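PAN2-PAN3 deadenylation complex catalytic subunit pan2 (Neurospora crassa, PDB 4CZW) probably serves as the catalytic subunit of the PAN complex, a divalent-metal-dependent exonuclease that shortens mRNA poly(A) tails to release 5'-AMP. Local coordinates at residues E290-I295 with V301-G306; V538-G543 with I560-N565; R107-T112 with K135-F140. One frame throughout, in Å; residues are numbered along the deposited sequence.

Contact 1: residues E290-I295 with V301-G306; sequences EEIGII and VYCYEG
I292 touches C303 across two antiparallel strands of a beta hairpin, in the ubiquitin-protease-like domain. CB of I292 lies 4.0 Å from SG of C303. The CA of I292 also makes a CA-H...O contact with O of Y304. G293 and Y304 form a hydrogen-bonded pair. N of G293 gives to O of Y304 at 3.0 Å, and N of Y304 gives back to O of G293 at 2.8 Å. I294 and C303 are a non-hydrogen-bonded pair. Here CG2 of I294 meets CG1 of V301 at 3.6 Å, while CG1 of I294 runs by the sulfur of C303. I295 forms the second hydrogen-bonded pair, with Y302. N of I295 reaches O of Y302 at 2.6 Å, and N of Y302 reaches O of I295 at 2.7 Å. CG1 of I295 sits anti to the carbonyl carbon (chi1 -49°). From there CG1 and CD1 of I295 come to the edge of the Y304 ring, and CD1 of I295 is 3.5 Å from CE2 of Y304. The ring of Y304 also stacks with H312. The I292, I294 and C303 side chains share one face of the sheet, and I295, Y302 and Y304 share the other. Helix 227-235 packs on the first face, through L231 on I292 and S228 on C303. Strand 321-334 continues the sheet, with backbone bonds from I292 to Y323 and from I294 to T321.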
# COMPACT_ATOMS: atom_id res chain seq x y z
N GLU A 290 12.98 -8.94 -19.57
CA GLU A 290 11.84 -9.21 -18.70
C GLU A 290 12.04 -10.52 -17.96
O GLU A 290 11.22 -10.91 -17.13
CB GLU A 290 10.54 -9.25 -19.50
CG GLU A 290 10.48 -10.37 -20.53
CD GLU A 290 9.06 -10.67 -20.98
OE1 GLU A 290 8.20 -10.90 -20.11
OE2 GLU A 290 8.82 -10.68 -22.20
N GLU A 291 13.14 -11.21 -18.26
CA GLU A 291 13.41 -12.51 -17.67
C GLU A 291 14.91 -12.76 -17.53
O GLU A 291 15.66 -12.63 -18.49
CB GLU A 291 12.77 -13.61 -18.52
CG GLU A 291 12.54 -14.92 -17.79
CD GLU A 291 11.73 -15.90 -18.61
OE1 GLU A 291 12.08 -16.13 -19.79
OE2 GLU A 291 10.73 -16.44 -18.08
N ILE A 292 15.33 -13.11 -16.32
CA ILE A 292 16.74 -13.40 -16.06
C ILE A 292 16.89 -14.71 -15.28
O ILE A 292 15.98 -15.14 -14.58
CB ILE A 292 17.43 -12.27 -15.27
CG1 ILE A 292 16.71 -12.03 -13.94
CG2 ILE A 292 17.48 -10.99 -16.09
CD1 ILE A 292 17.34 -10.94 -13.10
N GLY A 293 18.06 -15.32 -15.41
CA GLY A 293 18.39 -16.52 -14.65
C GLY A 293 19.68 -16.32 -13.89
O GLY A 293 20.68 -15.87 -14.46
N ILE A 294 19.68 -16.64 -12.60
CA ILE A 294 20.84 -16.40 -11.76
C ILE A 294 21.40 -17.69 -11.15
O ILE A 294 20.66 -18.51 -10.60
CB ILE A 294 20.51 -15.41 -10.62
CG1 ILE A 294 19.98 -14.10 -11.20
CG2 ILE A 294 21.75 -15.15 -9.77
CD1 ILE A 294 19.65 -13.06 -10.15
N ILE A 295 22.72 -17.86 -11.27
CA ILE A 295 23.41 -19.02 -10.71
C ILE A 295 24.30 -18.62 -9.53
O ILE A 295 25.17 -17.77 -9.67
CB ILE A 295 24.29 -19.73 -11.76
CG1 ILE A 295 23.51 -19.98 -13.05
CG2 ILE A 295 24.83 -21.04 -11.21
CD1 ILE A 295 24.12 -21.06 -13.93
N VAL A 301 28.16 -15.20 -8.33
CA VAL A 301 26.84 -15.08 -8.95
C VAL A 301 26.96 -14.94 -10.46
O VAL A 301 27.74 -14.13 -10.96
CB VAL A 301 26.06 -13.88 -8.37
CG1 VAL A 301 24.93 -13.48 -9.30
CG2 VAL A 301 25.53 -14.21 -6.99
N TYR A 302 26.19 -15.74 -11.19
CA TYR A 302 26.19 -15.70 -12.65
C TYR A 302 24.79 -15.45 -13.19
O TYR A 302 23.87 -16.22 -12.91
CB TYR A 302 26.77 -16.99 -13.22
CG TYR A 302 28.11 -17.37 -12.62
CD1 TYR A 302 29.29 -16.86 -13.14
CD2 TYR A 302 28.19 -18.23 -11.53
CE1 TYR A 302 30.51 -17.20 -12.60
CE2 TYR A 302 29.41 -18.58 -10.99
CZ TYR A 302 30.57 -18.06 -11.53
OH TYR A 302 31.79 -18.40 -10.98
N CYS A 303 24.63 -14.38 -13.96
CA CYS A 303 23.32 -14.01 -14.49
C CYS A 303 23.27 -14.16 -16.01
O CYS A 303 24.23 -13.85 -16.71
CB CYS A 303 22.97 -12.58 -14.09
SG CYS A 303 21.31 -12.05 -14.56
N TYR A 304 22.13 -14.63 -16.51
CA TYR A 304 21.96 -14.83 -17.95
C TYR A 304 20.63 -14.26 -18.43
O TYR A 304 19.66 -14.17 -17.67
CB TYR A 304 22.06 -16.31 -18.30
CG TYR A 304 23.31 -16.98 -17.78
CD1 TYR A 304 24.51 -16.87 -18.46
CD2 TYR A 304 23.29 -17.72 -16.60
CE1 TYR A 304 25.66 -17.47 -17.99
CE2 TYR A 304 24.44 -18.33 -16.13
CZ TYR A 304 25.62 -18.20 -16.82
OH TYR A 304 26.76 -18.81 -16.35
N GLU A 305 20.58 -13.88 -19.71
CA GLU A 305 19.38 -13.30 -20.30
C GLU A 305 19.28 -13.65 -21.78
O GLU A 305 20.25 -14.07 -22.40
CB GLU A 305 19.38 -11.78 -20.12
CG GLU A 305 20.48 -11.07 -20.89
CD GLU A 305 20.53 -9.58 -20.60
OE1 GLU A 305 20.86 -9.21 -19.45
OE2 GLU A 305 20.26 -8.79 -21.52
N GLY A 306 18.08 -13.47 -22.34
CA GLY A 306 17.85 -13.71 -23.75
C GLY A 306 18.06 -15.15 -24.17
O GLY A 306 17.71 -16.08 -23.43

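Contact 2: residues V538-G543 with I560-N565; sequences VLVNLG and IQVPRN
V540 meets I560, V562 and P563, and it carries this contact from the helix side. The contact lies in the exonuclease domain, of the RNase H-like clan. It sets the last turn of helix 529-541 against the loop between helix 551-558 and strand 567-569. CB of V540 points toward that loop and splits into two methyls. CG1 is anti to the backbone N (chi1 171°), which leaves CG2 beside that nitrogen and facing I560 and V562. CG2 of V540 touches CD1 of I560 at 3.7 Å. The two side chains run past one another, pointing opposite ways. The same methyl of V540 meets CG2 of V562 at 4.0 Å, where the two valines cross at a slant. CG1 of V540 meets the residues in between and after: it lies 4.1 Å from the backbone O of Q561 and 4.3 Å from CD of P563. Just beyond V540 the helix ends in a Schellman motif, with G543 at positive phi and its N bonded to O of V540 at 3.1 Å. That same O accepts a bond from NE2 of Q566. F546 of strand 545-548 also packs on V540. I560 lies about 8 Å, side chain to side chain, from D554, a residue thought by similarity to bind a catalytic metal ion. No hydrogen bond joins the two segments. The contact is apolar, so its hold depends on the fit of methyl and methylene groups.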
# COMPACT_ATOMS: atom_id res chain seq x y z
N VAL A 538 -11.24 -5.13 9.40
CA VAL A 538 -11.67 -6.50 9.67
C VAL A 538 -13.13 -6.69 9.28
O VAL A 538 -13.49 -7.68 8.63
CB VAL A 538 -11.48 -6.87 11.16
CG1 VAL A 538 -12.25 -8.13 11.51
CG2 VAL A 538 -10.01 -7.04 11.49
N LEU A 539 -13.97 -5.72 9.65
CA LEU A 539 -15.40 -5.78 9.35
C LEU A 539 -15.67 -5.82 7.85
O LEU A 539 -16.62 -6.46 7.40
CB LEU A 539 -16.11 -4.58 9.98
CG LEU A 539 -16.20 -4.58 11.51
CD1 LEU A 539 -16.76 -3.27 12.02
CD2 LEU A 539 -17.03 -5.75 12.00
N VAL A 540 -14.83 -5.14 7.07
CA VAL A 540 -14.95 -5.16 5.62
C VAL A 540 -14.65 -6.55 5.07
O VAL A 540 -15.39 -7.09 4.25
CB VAL A 540 -14.02 -4.13 4.95
CG1 VAL A 540 -14.01 -4.32 3.44
CG2 VAL A 540 -14.44 -2.72 5.31
N ASN A 541 -13.54 -7.14 5.53
CA ASN A 541 -13.12 -8.45 5.06
C ASN A 541 -13.96 -9.59 5.62
O ASN A 541 -13.89 -10.72 5.13
CB ASN A 541 -11.64 -8.68 5.39
CG ASN A 541 -10.72 -7.89 4.48
OD1 ASN A 541 -10.49 -8.26 3.33
ND2 ASN A 541 -10.18 -6.79 5.00
N LEU A 542 -14.74 -9.31 6.66
CA LEU A 542 -15.68 -10.30 7.18
C LEU A 542 -16.91 -10.38 6.29
O LEU A 542 -17.67 -11.34 6.36
CB LEU A 542 -16.07 -9.96 8.62
CG LEU A 542 -15.04 -10.28 9.71
CD1 LEU A 542 -15.55 -9.87 11.08
CD2 LEU A 542 -14.69 -11.76 9.69
N GLY A 543 -17.09 -9.36 5.46
CA GLY A 543 -18.19 -9.34 4.50
C GLY A 543 -19.38 -8.53 4.97
O GLY A 543 -20.46 -8.62 4.38
N ILE A 560 -10.26 3.93 3.16
CA ILE A 560 -10.59 2.52 2.98
C ILE A 560 -11.47 2.35 1.74
O ILE A 560 -12.11 3.29 1.29
CB ILE A 560 -11.32 1.96 4.23
CG1 ILE A 560 -11.20 0.44 4.29
CG2 ILE A 560 -12.77 2.41 4.26
CD1 ILE A 560 -11.79 -0.17 5.54
N GLN A 561 -11.47 1.14 1.19
CA GLN A 561 -12.30 0.82 0.03
C GLN A 561 -13.29 -0.28 0.36
O GLN A 561 -12.91 -1.37 0.80
CB GLN A 561 -11.42 0.41 -1.16
CG GLN A 561 -10.58 1.53 -1.74
CD GLN A 561 -11.38 2.47 -2.62
OE1 GLN A 561 -12.47 2.14 -3.08
NE2 GLN A 561 -10.84 3.66 -2.86
N VAL A 562 -14.58 0.00 0.16
CA VAL A 562 -15.63 -0.97 0.43
C VAL A 562 -16.41 -1.30 -0.83
O VAL A 562 -16.90 -0.40 -1.51
CB VAL A 562 -16.60 -0.46 1.51
CG1 VAL A 562 -17.58 -1.55 1.91
CG2 VAL A 562 -15.84 0.04 2.73
N PRO A 563 -16.50 -2.60 -1.17
CA PRO A 563 -17.24 -3.07 -2.35
C PRO A 563 -18.69 -2.59 -2.35
O PRO A 563 -19.29 -2.44 -1.29
CB PRO A 563 -17.17 -4.59 -2.22
CG PRO A 563 -15.93 -4.84 -1.43
CD PRO A 563 -15.85 -3.70 -0.45
N ARG A 564 -19.24 -2.35 -3.54
CA ARG A 564 -20.59 -1.80 -3.69
C ARG A 564 -21.66 -2.64 -3.01
O ARG A 564 -22.62 -2.11 -2.46
CB ARG A 564 -20.93 -1.63 -5.17
CG ARG A 564 -20.53 -0.28 -5.75
CD ARG A 564 -20.93 -0.17 -7.22
NE ARG A 564 -20.11 -1.02 -8.07
CZ ARG A 564 -19.00 -0.61 -8.69
NH1 ARG A 564 -18.58 0.63 -8.54
NH2 ARG A 564 -18.32 -1.46 -9.45
N ASN A 565 -21.50 -3.96 -3.05
CA ASN A 565 -22.49 -4.86 -2.47
C ASN A 565 -22.36 -4.97 -0.95
O ASN A 565 -23.09 -5.73 -0.31
CB ASN A 565 -22.39 -6.25 -3.10
CG ASN A 565 -20.98 -6.81 -3.08
OD1 ASN A 565 -20.13 -6.38 -2.29
ND2 ASN A 565 -20.71 -7.78 -3.95

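Contact 3: residues R107-T112 with K135-F140; sequences RALNHT and KNLTMF
L109 and F140 both carry CG anti to the backbone N (chi1 175° and -174°), and this sends the leucine branch and the phenylalanine ring toward each other between the two segments. The contact is helix-to-helix packing in the ubiquitin-protease-like domain, which is predicted to be inactive as a protease and is thought to act as a scaffold. It joins the end of helix 103-109, and the type I turn from L109 to T112, to helix 130-149. CD1 of L109 lies 3.6 Å from CE2 of F140. Both methyls of L109 also meet CD1 of L137, with CD1 of L109 to CD1 of L137 at 4.0 Å. The two leucines cross at a slant. T112 meets the ring at its edge: methyl CG2 of T112 lies near the ring plane, 3.9 Å from CZ of F140. The hydroxyl of T112 turns back to the end of helix 103-109, where O of A108 takes two bonds. OG1 of T112 gives to O of A108 at 2.7 Å. With an alanine here the methyl and the hydroxyl go, which would probably open a gap at the ring edge and leave O of A108 without one of its two donors. L81 of helix 81-94 touches L109, T112 and F140 and so packs on both partners. L53 of helix 51-58 touches L137. The side chain of T112 lies about 11 Å from the zinc ion held by H70, C75, C80 and C83. The second donor to O of A108 is N of H111, which reaches it at 3.1 Å from the opposite face of the carbonyl plane to OG1 of T112.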
# COMPACT_ATOMS: atom_id res chain seq x y z
N ARG A 107 1.31 8.86 6.35
CA ARG A 107 1.23 9.55 7.62
C ARG A 107 1.94 8.73 8.70
O ARG A 107 2.63 9.27 9.56
CB ARG A 107 -0.22 9.82 8.00
CG ARG A 107 -0.42 10.65 9.25
CD ARG A 107 -1.89 11.00 9.44
NE ARG A 107 -2.38 11.88 8.38
CZ ARG A 107 -3.66 12.00 8.03
NH1 ARG A 107 -4.58 11.29 8.66
NH2 ARG A 107 -4.01 12.82 7.06
N ALA A 108 1.76 7.41 8.63
CA ALA A 108 2.40 6.50 9.56
C ALA A 108 3.91 6.43 9.32
O ALA A 108 4.68 6.24 10.26
CB ALA A 108 1.78 5.11 9.45
N LEU A 109 4.30 6.58 8.06
CA LEU A 109 5.72 6.63 7.70
C LEU A 109 6.41 7.79 8.40
O LEU A 109 7.55 7.68 8.84
CB LEU A 109 5.88 6.75 6.18
CG LEU A 109 7.31 6.93 5.65
CD1 LEU A 109 8.10 5.64 5.78
CD2 LEU A 109 7.29 7.42 4.21
N ASN A 110 5.69 8.91 8.49
CA ASN A 110 6.21 10.12 9.12
C ASN A 110 6.45 9.93 10.62
O ASN A 110 7.19 10.69 11.24
CB ASN A 110 5.24 11.28 8.89
CG ASN A 110 5.82 12.62 9.29
OD1 ASN A 110 7.03 12.82 9.23
ND2 ASN A 110 4.96 13.54 9.70
N HIS A 111 5.82 8.91 11.20
CA HIS A 111 5.95 8.64 12.62
C HIS A 111 6.83 7.41 12.89
O HIS A 111 7.10 7.08 14.04
CB HIS A 111 4.57 8.44 13.26
CG HIS A 111 3.69 9.64 13.17
ND1 HIS A 111 3.97 10.82 13.82
CD2 HIS A 111 2.52 9.84 12.52
CE1 HIS A 111 3.02 11.70 13.57
NE2 HIS A 111 2.13 11.13 12.78
N THR A 112 7.27 6.75 11.82
CA THR A 112 8.11 5.57 11.95
C THR A 112 9.51 5.94 12.43
O THR A 112 10.01 7.02 12.11
CB THR A 112 8.21 4.81 10.61
OG1 THR A 112 6.90 4.63 10.06
CG2 THR A 112 8.86 3.44 10.80
N LYS A 135 14.49 5.62 -3.66
CA LYS A 135 15.60 4.70 -3.44
C LYS A 135 15.73 4.39 -1.96
O LYS A 135 15.81 3.23 -1.55
CB LYS A 135 16.91 5.28 -3.96
CG LYS A 135 17.11 5.12 -5.46
CD LYS A 135 18.37 5.83 -5.91
CE LYS A 135 18.54 5.73 -7.42
NZ LYS A 135 19.72 6.51 -7.88
N ASN A 136 15.75 5.45 -1.16
CA ASN A 136 15.84 5.34 0.29
C ASN A 136 14.64 4.61 0.87
O ASN A 136 14.78 3.78 1.76
CB ASN A 136 15.98 6.72 0.93
CG ASN A 136 17.28 7.41 0.55
OD1 ASN A 136 18.28 6.75 0.27
ND2 ASN A 136 17.26 8.73 0.53
N LEU A 137 13.45 4.93 0.35
CA LEU A 137 12.22 4.32 0.83
C LEU A 137 12.19 2.82 0.54
O LEU A 137 11.73 2.04 1.37
CB LEU A 137 11.00 4.99 0.19
CG LEU A 137 9.65 4.44 0.63
CD1 LEU A 137 9.43 4.70 2.12
CD2 LEU A 137 8.54 5.04 -0.20
N THR A 138 12.68 2.43 -0.63
CA THR A 138 12.74 1.03 -1.01
C THR A 138 13.59 0.24 -0.02
O THR A 138 13.24 -0.86 0.39
CB THR A 138 13.31 0.85 -2.43
OG1 THR A 138 12.56 1.64 -3.36
CG2 THR A 138 13.25 -0.61 -2.86
N MSE A 139 14.72 0.83 0.37
CA MSE A 139 15.59 0.23 1.36
C MSE A 139 14.98 0.31 2.76
O MSE A 139 15.07 -0.63 3.55
CB MSE A 139 16.97 0.90 1.35
CG MSE A 139 17.73 0.71 0.05
SE MSE A 139 19.50 1.54 0.05
CE MSE A 139 18.97 3.42 0.06
N PHE A 140 14.34 1.44 3.05
CA PHE A 140 13.72 1.67 4.35
C PHE A 140 12.54 0.72 4.58
O PHE A 140 12.40 0.15 5.66
CB PHE A 140 13.25 3.12 4.47
CG PHE A 140 12.73 3.48 5.83
CD1 PHE A 140 13.60 3.79 6.86
CD2 PHE A 140 11.37 3.53 6.08
CE1 PHE A 140 13.13 4.12 8.12
CE2 PHE A 140 10.89 3.87 7.33
CZ PHE A 140 11.77 4.17 8.35

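Overall arrangement
Contacts 1 and 3 both belong to the ubiquitin-protease-like domain, while contact 2 belongs to the exonuclease domain. No secondary-structure element is shared among the three. Contacts 1 and 3 are buried, and contact 2 is only partly so. Contact 3 is the most central, its centre about 12 Å from the centre of the chain. Contact 1 is buried too, yet its centre lies about 29 Å from the chain's centre, on the opposite side from contact 2. Their chemistry follows the elements they join. Paired strands bond backbone to backbone in contact 1. Contacts 2 and 3 pair a helix end with a loop or another helix, with no hydrogen bond across either, and carbon-to-carbon contacts make up most of the joint.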